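Long-range contacts in synaptic vesicle membrane protein VAT-1 homolog-like (PDB 4A27), which probably acts as an oxidoreductase of the quinone oxidoreductase branch of the medium-chain dehydrogenases and may bind zinc: residues G65-E73 and F117-N126; V169-H180 and V187-Y197. All coordinates share one frame; numbering follows the deposited sequence.

Contact 1: residues G65-E73 and F117-N126; sequences GFECSGIVE and FSEAAAFPMN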
loop_
_atom_site.group_PDB
_atom_site.type_symbol
_atom_site.label_atom_id
_atom_site.label_comp_id
_atom_site.label_asym_id
_atom_site.label_seq_id
_atom_site.Cartn_x
_atom_site.Cartn_y
_atom_site.Cartn_z
ATOM N N GLY A 65 -9.485 28.548 6.105
ATOM C CA GLY A 65 -9.105 28.257 4.730
ATOM C C GLY A 65 -7.669 27.822 4.586
ATOM O O GLY A 65 -6.766 28.390 5.229
ATOM N N PHE A 66 -7.449 26.856 3.696
ATOM C CA PHE A 66 -6.145 26.195 3.533
ATOM C C PHE A 66 -5.530 26.297 2.131
ATOM O O PHE A 66 -4.415 25.827 1.906
ATOM C CB PHE A 66 -6.289 24.725 3.879
ATOM C CG PHE A 66 -6.691 24.501 5.294
ATOM C CD1 PHE A 66 -5.773 24.658 6.325
ATOM C CD2 PHE A 66 -7.983 24.183 5.614
ATOM C CE1 PHE A 66 -6.146 24.485 7.641
ATOM C CE2 PHE A 66 -8.357 23.997 6.925
ATOM C CZ PHE A 66 -7.431 24.155 7.941
ATOM N N GLU A 67 -6.265 26.874 1.189
ATOM C CA GLU A 67 -5.921 26.738 -0.245
ATOM C C GLU A 67 -6.311 28.025 -0.899
ATOM O O GLU A 67 -7.422 28.474 -0.715
ATOM C CB GLU A 67 -6.733 25.578 -0.803
ATOM C CG GLU A 67 -6.724 25.343 -2.280
ATOM C CD GLU A 67 -7.619 24.149 -2.627
ATOM O OE1 GLU A 67 -8.714 23.974 -2.017
ATOM O OE2 GLU A 67 -7.181 23.374 -3.466
ATOM N N CYS A 68 -5.403 28.637 -1.647
ATOM C CA CYS A 68 -5.693 29.862 -2.320
ATOM C C CYS A 68 -4.839 29.991 -3.569
ATOM O O CYS A 68 -3.912 29.202 -3.797
ATOM C CB CYS A 68 -5.439 31.052 -1.381
ATOM S SG CYS A 68 -3.646 31.355 -1.065
ATOM N N SER A 69 -5.170 30.992 -4.387
ATOM C CA SER A 69 -4.309 31.381 -5.515
ATOM C C SER A 69 -4.280 32.902 -5.592
ATOM O O SER A 69 -5.191 33.591 -5.131
ATOM C CB SER A 69 -4.813 30.791 -6.837
ATOM O OG SER A 69 -6.099 31.327 -7.171
ATOM N N GLY A 70 -3.207 33.435 -6.154
ATOM C CA GLY A 70 -3.122 34.865 -6.346
ATOM C C GLY A 70 -1.760 35.300 -6.902
ATOM O O GLY A 70 -1.063 34.521 -7.565
ATOM N N ILE A 71 -1.406 36.560 -6.644
ATOM C CA ILE A 71 -0.203 37.211 -7.206
ATOM C C ILE A 71 0.797 37.514 -6.085
ATOM O O ILE A 71 0.403 38.023 -5.030
ATOM C CB ILE A 71 -0.595 38.504 -7.966
ATOM C CG1 ILE A 71 -1.507 38.157 -9.136
ATOM C CG2 ILE A 71 0.628 39.256 -8.505
ATOM C CD1 ILE A 71 -2.003 39.399 -9.933
ATOM N N VAL A 72 2.051 37.095 -6.275
ATOM C CA VAL A 72 3.125 37.425 -5.348
ATOM C C VAL A 72 3.314 38.929 -5.335
ATOM O O VAL A 72 3.661 39.561 -6.356
ATOM C CB VAL A 72 4.473 36.767 -5.721
ATOM C CG1 VAL A 72 5.562 37.169 -4.713
ATOM C CG2 VAL A 72 4.338 35.266 -5.804
ATOM N N GLU A 73 3.076 39.493 -4.160
ATOM C CA GLU A 73 3.115 40.938 -3.957
ATOM C C GLU A 73 4.381 41.379 -3.218
ATOM O O GLU A 73 4.760 42.528 -3.322
ATOM C CB GLU A 73 1.856 41.374 -3.205
ATOM C CG GLU A 73 1.783 42.836 -2.874
ATOM C CD GLU A 73 0.381 43.277 -2.521
ATOM O OE1 GLU A 73 -0.511 43.225 -3.399
ATOM O OE2 GLU A 73 0.166 43.660 -1.355
ATOM N N PHE A 117 -7.158 31.997 -12.144
ATOM C CA PHE A 117 -7.018 31.969 -10.670
ATOM C C PHE A 117 -8.042 31.048 -10.016
ATOM O O PHE A 117 -7.730 30.397 -9.008
ATOM C CB PHE A 117 -7.115 33.368 -10.045
ATOM C CG PHE A 117 -5.954 34.254 -10.393
ATOM C CD1 PHE A 117 -4.698 34.002 -9.861
ATOM C CD2 PHE A 117 -6.105 35.302 -11.284
ATOM C CE1 PHE A 117 -3.610 34.802 -10.187
ATOM C CE2 PHE A 117 -5.021 36.094 -11.629
ATOM C CZ PHE A 117 -3.774 35.841 -11.075
ATOM N N SER A 118 -9.261 31.004 -10.567
ATOM C CA SER A 118 -10.315 30.138 -10.031
ATOM C C SER A 118 -9.955 28.649 -10.230
ATOM O O SER A 118 -10.075 27.861 -9.317
ATOM C CB SER A 118 -11.697 30.467 -10.621
ATOM O OG SER A 118 -11.703 30.295 -12.017
ATOM N N GLU A 119 -9.480 28.260 -11.404
ATOM C CA GLU A 119 -8.952 26.892 -11.591
ATOM C C GLU A 119 -7.840 26.533 -10.608
ATOM O O GLU A 119 -7.774 25.387 -10.130
ATOM C CB GLU A 119 -8.349 26.736 -12.982
ATOM C CG GLU A 119 -9.263 26.208 -14.022
ATOM C CD GLU A 119 -8.533 25.955 -15.346
ATOM O OE1 GLU A 119 -7.831 26.857 -15.848
ATOM O OE2 GLU A 119 -8.669 24.854 -15.884
ATOM N N ALA A 120 -6.912 27.487 -10.400
ATOM C CA ALA A 120 -5.738 27.270 -9.592
ATOM C C ALA A 120 -6.087 27.019 -8.121
ATOM O O ALA A 120 -5.447 26.190 -7.483
ATOM C CB ALA A 120 -4.714 28.485 -9.711
ATOM N N ALA A 121 -7.101 27.713 -7.610
ATOM C CA ALA A 121 -7.553 27.527 -6.222
ATOM C C ALA A 121 -8.316 26.246 -6.098
ATOM O O ALA A 121 -8.667 25.846 -5.008
ATOM C CB ALA A 121 -8.476 28.689 -5.775
ATOM N N ALA A 122 -8.722 25.701 -7.245
ATOM C CA ALA A 122 -9.398 24.420 -7.292
ATOM C C ALA A 122 -8.462 23.247 -7.415
ATOM O O ALA A 122 -8.922 22.103 -7.437
ATOM C CB ALA A 122 -10.334 24.409 -8.473
ATOM N N PHE A 123 -7.182 23.529 -7.650
ATOM C CA PHE A 123 -6.207 22.530 -8.114
ATOM C C PHE A 123 -5.511 21.710 -6.957
ATOM O O PHE A 123 -5.700 20.502 -6.872
ATOM C CB PHE A 123 -5.172 23.243 -8.969
ATOM C CG PHE A 123 -4.344 22.351 -9.804
ATOM C CD1 PHE A 123 -4.852 21.827 -10.982
ATOM C CD2 PHE A 123 -3.052 22.012 -9.427
ATOM C CE1 PHE A 123 -4.077 20.989 -11.784
ATOM C CE2 PHE A 123 -2.267 21.171 -10.237
ATOM C CZ PHE A 123 -2.791 20.671 -11.418
ATOM N N PRO A 124 -4.763 22.377 -6.046
ATOM C CA PRO A 124 -3.871 21.675 -5.101
ATOM C C PRO A 124 -4.485 20.657 -4.152
ATOM O O PRO A 124 -4.041 19.524 -4.123
ATOM C CB PRO A 124 -3.232 22.809 -4.262
ATOM C CG PRO A 124 -3.819 24.052 -4.723
ATOM C CD PRO A 124 -4.945 23.788 -5.651
ATOM N N MET A 125 -5.482 21.028 -3.363
ATOM C CA MET A 125 -6.036 20.062 -2.417
ATOM C C MET A 125 -6.534 18.816 -3.135
ATOM O O MET A 125 -6.107 17.699 -2.804
ATOM C CB MET A 125 -7.148 20.672 -1.569
ATOM C CG MET A 125 -6.653 21.639 -0.481
ATOM S SD MET A 125 -5.883 20.796 0.930
ATOM C CE MET A 125 -7.397 20.425 1.846
ATOM N N ASN A 126 -7.449 19.003 -4.095
ATOM C CA ASN A 126 -8.110 17.871 -4.715
ATOM C C ASN A 126 -7.147 17.019 -5.520
ATOM O O ASN A 126 -7.166 15.768 -5.398
ATOM C CB ASN A 126 -9.309 18.276 -5.565
ATOM C CG ASN A 126 -10.471 18.852 -4.745
ATOM O OD1 ASN A 126 -10.529 18.704 -3.537
ATOM N ND2 ASN A 126 -11.399 19.508 -5.417
HETATM O O HOH W 1 -8.504 21.442 -4.642
#

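Contact 2: residues V169-H180 and V187-Y197; sequences VTVFGTASTFKH and VTHLFDRNADY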
loop_
_atom_site.group_PDB
_atom_site.type_symbol
_atom_site.label_atom_id
_atom_site.label_comp_id
_atom_site.label_asym_id
_atom_site.label_seq_id
_atom_site.Cartn_x
_atom_site.Cartn_y
_atom_site.Cartn_z
ATOM N N VAL A 169 -7.741 1.327 -17.135
ATOM C CA VAL A 169 -8.166 1.344 -15.742
ATOM C C VAL A 169 -9.635 1.513 -15.704
ATOM O O VAL A 169 -10.152 2.439 -16.310
ATOM C CB VAL A 169 -7.411 2.419 -14.952
ATOM C CG1 VAL A 169 -7.995 2.646 -13.549
ATOM C CG2 VAL A 169 -5.967 1.928 -14.808
ATOM N N THR A 170 -10.322 0.634 -14.968
ATOM C CA THR A 170 -11.775 0.700 -14.871
ATOM C C THR A 170 -12.182 1.416 -13.594
ATOM O O THR A 170 -11.851 0.978 -12.495
ATOM C CB THR A 170 -12.390 -0.720 -14.921
ATOM O OG1 THR A 170 -11.977 -1.352 -16.125
ATOM C CG2 THR A 170 -13.897 -0.697 -14.882
ATOM N N VAL A 171 -12.895 2.524 -13.756
ATOM C CA VAL A 171 -13.293 3.370 -12.643
ATOM C C VAL A 171 -14.785 3.197 -12.413
ATOM O O VAL A 171 -15.610 3.404 -13.316
ATOM C CB VAL A 171 -12.962 4.854 -12.930
ATOM C CG1 VAL A 171 -13.307 5.773 -11.716
ATOM C CG2 VAL A 171 -11.455 5.024 -13.403
ATOM N N PHE A 172 -15.108 2.797 -11.209
ATOM C CA PHE A 172 -16.462 2.680 -10.742
ATOM C C PHE A 172 -16.701 3.883 -9.849
ATOM O O PHE A 172 -15.868 4.183 -8.975
ATOM C CB PHE A 172 -16.617 1.393 -9.932
ATOM C CG PHE A 172 -16.469 0.119 -10.749
ATOM C CD1 PHE A 172 -17.563 -0.419 -11.404
ATOM C CD2 PHE A 172 -15.259 -0.527 -10.873
ATOM C CE1 PHE A 172 -17.440 -1.593 -12.146
ATOM C CE2 PHE A 172 -15.120 -1.690 -11.604
ATOM C CZ PHE A 172 -16.232 -2.226 -12.254
ATOM N N GLY A 173 -17.792 4.613 -10.117
ATOM C CA GLY A 173 -18.182 5.738 -9.307
ATOM C C GLY A 173 -19.554 5.535 -8.683
ATOM O O GLY A 173 -20.382 4.810 -9.226
ATOM N N THR A 174 -19.763 6.125 -7.510
ATOM C CA THR A 174 -21.111 6.336 -6.971
ATOM C C THR A 174 -21.412 7.848 -6.874
ATOM O O THR A 174 -20.514 8.653 -6.617
ATOM C CB THR A 174 -21.288 5.662 -5.601
ATOM O OG1 THR A 174 -20.436 6.276 -4.646
ATOM C CG2 THR A 174 -20.963 4.167 -5.690
ATOM N N ALA A 175 -22.682 8.203 -7.072
ATOM C CA ALA A 175 -23.165 9.580 -7.031
ATOM C C ALA A 175 -24.713 9.602 -7.055
ATOM O O ALA A 175 -25.340 8.681 -7.585
ATOM C CB ALA A 175 -22.645 10.354 -8.205
ATOM N N SER A 176 -25.313 10.666 -6.527
ATOM C CA SER A 176 -26.773 10.847 -6.580
ATOM C C SER A 176 -27.243 10.927 -8.029
ATOM O O SER A 176 -26.564 11.527 -8.875
ATOM C CB SER A 176 -27.185 12.101 -5.815
ATOM O OG SER A 176 -26.943 11.934 -4.427
ATOM N N THR A 177 -28.399 10.331 -8.315
ATOM C CA THR A 177 -28.816 10.084 -9.708
ATOM C C THR A 177 -29.049 11.352 -10.542
ATOM O O THR A 177 -28.882 11.332 -11.784
ATOM C CB THR A 177 -30.067 9.154 -9.816
ATOM O OG1 THR A 177 -29.940 8.062 -8.902
ATOM C CG2 THR A 177 -30.213 8.585 -11.233
ATOM N N PHE A 178 -29.429 12.451 -9.884
ATOM C CA PHE A 178 -29.533 13.753 -10.585
ATOM C C PHE A 178 -28.176 14.259 -11.095
ATOM O O PHE A 178 -28.129 15.107 -11.972
ATOM C CB PHE A 178 -30.238 14.837 -9.737
ATOM C CG PHE A 178 -29.420 15.380 -8.584
ATOM C CD1 PHE A 178 -28.580 16.472 -8.761
ATOM C CD2 PHE A 178 -29.544 14.836 -7.308
ATOM C CE1 PHE A 178 -27.829 16.982 -7.689
ATOM C CE2 PHE A 178 -28.806 15.340 -6.231
ATOM C CZ PHE A 178 -27.943 16.408 -6.422
ATOM N N LYS A 179 -27.073 13.730 -10.572
ATOM C CA LYS A 179 -25.757 14.101 -11.084
ATOM C C LYS A 179 -25.312 13.274 -12.287
ATOM O O LYS A 179 -24.413 13.719 -13.010
ATOM C CB LYS A 179 -24.692 14.020 -9.987
ATOM C CG LYS A 179 -24.896 15.029 -8.856
ATOM C CD LYS A 179 -23.796 14.923 -7.818
ATOM C CE LYS A 179 -24.031 15.864 -6.655
ATOM N NZ LYS A 179 -23.248 15.455 -5.480
ATOM N N HIS A 180 -25.948 12.110 -12.513
ATOM C CA HIS A 180 -25.410 11.071 -13.409
ATOM C C HIS A 180 -25.213 11.561 -14.847
ATOM O O HIS A 180 -24.206 11.225 -15.468
ATOM C CB HIS A 180 -26.260 9.778 -13.375
ATOM C CG HIS A 180 -26.109 8.968 -12.105
ATOM N ND1 HIS A 180 -26.490 7.641 -12.004
ATOM C CD2 HIS A 180 -25.589 9.306 -10.892
ATOM C CE1 HIS A 180 -26.240 7.208 -10.773
ATOM N NE2 HIS A 180 -25.687 8.200 -10.081
ATOM N N VAL A 187 -16.443 8.552 -15.715
ATOM C CA VAL A 187 -16.087 7.244 -15.147
ATOM C C VAL A 187 -16.536 6.111 -16.097
ATOM O O VAL A 187 -17.192 6.379 -17.072
ATOM C CB VAL A 187 -16.729 7.121 -13.771
ATOM C CG1 VAL A 187 -16.339 8.343 -12.899
ATOM C CG2 VAL A 187 -18.238 6.993 -13.897
ATOM N N THR A 188 -16.135 4.864 -15.867
ATOM C CA THR A 188 -16.538 3.776 -16.771
ATOM C C THR A 188 -17.958 3.282 -16.478
ATOM O O THR A 188 -18.731 2.979 -17.400
ATOM C CB THR A 188 -15.594 2.561 -16.714
ATOM O OG1 THR A 188 -14.226 2.985 -16.582
ATOM C CG2 THR A 188 -15.787 1.664 -18.000
ATOM N N HIS A 189 -18.269 3.161 -15.193
ATOM C CA HIS A 189 -19.585 2.740 -14.729
ATOM C C HIS A 189 -19.949 3.596 -13.521
ATOM O O HIS A 189 -19.133 3.771 -12.625
ATOM C CB HIS A 189 -19.597 1.261 -14.327
ATOM C CG HIS A 189 -19.196 0.347 -15.439
ATOM N ND1 HIS A 189 -18.001 -0.340 -15.444
ATOM C CD2 HIS A 189 -19.816 0.034 -16.602
ATOM C CE1 HIS A 189 -17.911 -1.054 -16.553
ATOM N NE2 HIS A 189 -18.994 -0.836 -17.278
ATOM N N LEU A 190 -21.183 4.083 -13.497
ATOM C CA LEU A 190 -21.664 4.979 -12.462
ATOM C C LEU A 190 -22.875 4.361 -11.775
ATOM O O LEU A 190 -23.776 3.877 -12.446
ATOM C CB LEU A 190 -22.031 6.337 -13.096
ATOM C CG LEU A 190 -22.221 7.541 -12.188
ATOM C CD1 LEU A 190 -20.938 7.886 -11.416
ATOM C CD2 LEU A 190 -22.728 8.769 -12.969
ATOM N N PHE A 191 -22.901 4.398 -10.444
ATOM C CA PHE A 191 -23.973 3.784 -9.680
ATOM C C PHE A 191 -24.629 4.730 -8.695
ATOM O O PHE A 191 -24.056 5.737 -8.258
ATOM C CB PHE A 191 -23.464 2.541 -8.950
ATOM C CG PHE A 191 -22.926 1.505 -9.869
ATOM C CD1 PHE A 191 -23.695 1.034 -10.929
ATOM C CD2 PHE A 191 -21.648 1.015 -9.711
ATOM C CE1 PHE A 191 -23.197 0.078 -11.802
ATOM C CE2 PHE A 191 -21.149 0.052 -10.581
ATOM C CZ PHE A 191 -21.915 -0.407 -11.624
ATOM N N ASP A 192 -25.860 4.391 -8.357
ATOM C CA ASP A 192 -26.634 5.187 -7.458
ATOM C C ASP A 192 -26.109 4.930 -6.085
ATOM O O ASP A 192 -25.993 3.785 -5.639
ATOM C CB ASP A 192 -28.109 4.817 -7.530
ATOM C CG ASP A 192 -28.975 5.734 -6.680
ATOM O OD1 ASP A 192 -28.561 6.103 -5.551
ATOM O OD2 ASP A 192 -30.065 6.090 -7.149
ATOM N N ARG A 193 -25.788 6.039 -5.436
ATOM C CA ARG A 193 -25.223 6.088 -4.096
ATOM C C ARG A 193 -26.065 5.266 -3.142
ATOM O O ARG A 193 -25.568 4.361 -2.507
ATOM C CB ARG A 193 -25.218 7.561 -3.677
ATOM C CG ARG A 193 -24.321 7.942 -2.550
ATOM C CD ARG A 193 -24.132 9.464 -2.558
ATOM N NE ARG A 193 -25.414 10.164 -2.497
ATOM C CZ ARG A 193 -26.109 10.397 -1.379
ATOM N NH1 ARG A 193 -25.644 9.996 -0.193
ATOM N NH2 ARG A 193 -27.285 11.038 -1.439
ATOM N N ASN A 194 -27.363 5.557 -3.120
ATOM C CA ASN A 194 -28.316 4.935 -2.186
ATOM C C ASN A 194 -28.882 3.567 -2.587
ATOM O O ASN A 194 -29.661 2.985 -1.838
ATOM C CB ASN A 194 -29.486 5.888 -1.967
ATOM C CG ASN A 194 -29.053 7.210 -1.391
ATOM O OD1 ASN A 194 -29.222 8.247 -2.026
ATOM N ND2 ASN A 194 -28.474 7.183 -0.179
ATOM N N ALA A 195 -28.516 3.075 -3.771
ATOM C CA ALA A 195 -28.870 1.727 -4.197
ATOM C C ALA A 195 -27.927 0.764 -3.481
ATOM O O ALA A 195 -27.320 1.140 -2.476
ATOM C CB ALA A 195 -28.734 1.601 -5.702
ATOM N N ASP A 196 -27.813 -0.475 -3.966
ATOM C CA ASP A 196 -26.785 -1.399 -3.457
ATOM C C ASP A 196 -25.790 -1.745 -4.556
ATOM O O ASP A 196 -25.758 -2.845 -5.111
ATOM C CB ASP A 196 -27.392 -2.639 -2.790
ATOM C CG ASP A 196 -27.600 -2.452 -1.295
ATOM O OD1 ASP A 196 -26.937 -1.574 -0.699
ATOM O OD2 ASP A 196 -28.412 -3.193 -0.706
ATOM N N TYR A 197 -24.988 -0.734 -4.851
ATOM C CA TYR A 197 -23.898 -0.784 -5.813
ATOM C C TYR A 197 -22.964 -1.987 -5.640
ATOM O O TYR A 197 -22.417 -2.486 -6.629
ATOM C CB TYR A 197 -23.095 0.537 -5.735
ATOM C CG TYR A 197 -22.518 0.818 -4.354
ATOM C CD1 TYR A 197 -21.291 0.276 -3.969
ATOM C CD2 TYR A 197 -23.207 1.590 -3.427
ATOM C CE1 TYR A 197 -20.772 0.497 -2.705
ATOM C CE2 TYR A 197 -22.690 1.822 -2.155
ATOM C CZ TYR A 197 -21.478 1.272 -1.804
ATOM O OH TYR A 197 -20.949 1.489 -0.549
#

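Contact 1: residues G65-E73 and F117-N126
Strand 67-73 runs roughly antiparallel to helix 117-121, their axes at 148° and 7.0 Å apart at closest approach, with C68 and A121 the nearest pair of CA atoms. The side chains of E67 and S69, both directed at the helical segment, carry the polar part of the contact. With CG anti to the backbone N (chi1 171°) and the chain extended beyond it, E67 brings its carboxylate over the turn between the two helices. There OE2 accepts from M125 N at 2.9 Å, a fairly straight bond (158°) whose donor sits above the carboxylate plane. A water bridges onward, donating to E67 OE2 at 2.6 Å and accepting from N126 N, so the carboxylate is tied, directly and through the water, to the successive amides of M125 and N126. P124 CD packs 3.2 Å from E67 OE2, while M125 CG lies against E67 CD. The other oxygen, OE1, turns to K337 in a salt bridge and to N43.

Further along, S69 OG donates to F117 O at 2.6 Å. A121 N reaches the same carbonyl from the opposite face of its plane, so F117 O serves the helix and the strand together. S69 CB also meets A120 CB at 3.7 Å. Beyond, the F117 ring turns its edge to G70 O, and I71 CG1 touches F117 CZ at 3.8 Å.

A buried carboxylate held by a lysine, a water and a backbone amide is probably stabilised as an anion, and it links strand 67-75 to helix 124-137 through main-chain N-H groups.

Contact 2: residues V169-H180 and V187-Y197
With CG anti to the backbone N (chi1 -165°) and chi2 at 62°, L190 lays CD2 over one face of the H180 ring, 3.8 Å from its centroid, in a CH-pi contact. The same ring donates from NE2 to A175 O at 2.6 Å, which restrains its turn, while T177 CA covers the opposite face. R193, bent at chi3 (56°), grips S176 OG side-on through NE and NH2, with the oxygen close to the guanidinium plane and 3.0 Å from NE.

Where the side chains of F172, H189 and F191 share a face of the sheet, the F172 and H189 rings lie nearly parallel but slid apart, and F191 CE2 meets the edge of F172 at CD1 (3.7 Å). T174 CG2 sits over the Y197 ring.

The strands themselves pair in parallel, G173 N donating to H189 O at 3.0 Å and F191 N to G173 O at 2.8 Å. At the start, V171 N binds T188 OG1, and V171 O accepts from both T188 N and H189 N. Strand 170-175, helix 180-183 and strand 189-192 form a beta-alpha-beta unit at the edge of the six-stranded parallel sheet, characteristic of the Rossmann-type nucleotide-binding domain of this family.

In the fold
The contacts lie on opposite sides of the chain's centre, their own centres about 29 Å apart, and share no element. Contact 1 is buried and joins a strand of the mixed sheet, in the GroES-like region, to helices that follow much later in sequence. Contact 2 is local and only partly buried, pairing consecutive strands of the parallel sheet, with 189-192 outermost in this chain. Their chemistry differs accordingly: residues 65-73 meet 117-126 through side chains bonded to helix backbone, including a carboxylate bridged by a water, whereas 169-180 meets 187-197 chiefly through a ladder of backbone bonds, with aromatic and apolar groups on the sheet faces and an arginine-serine link near the surface.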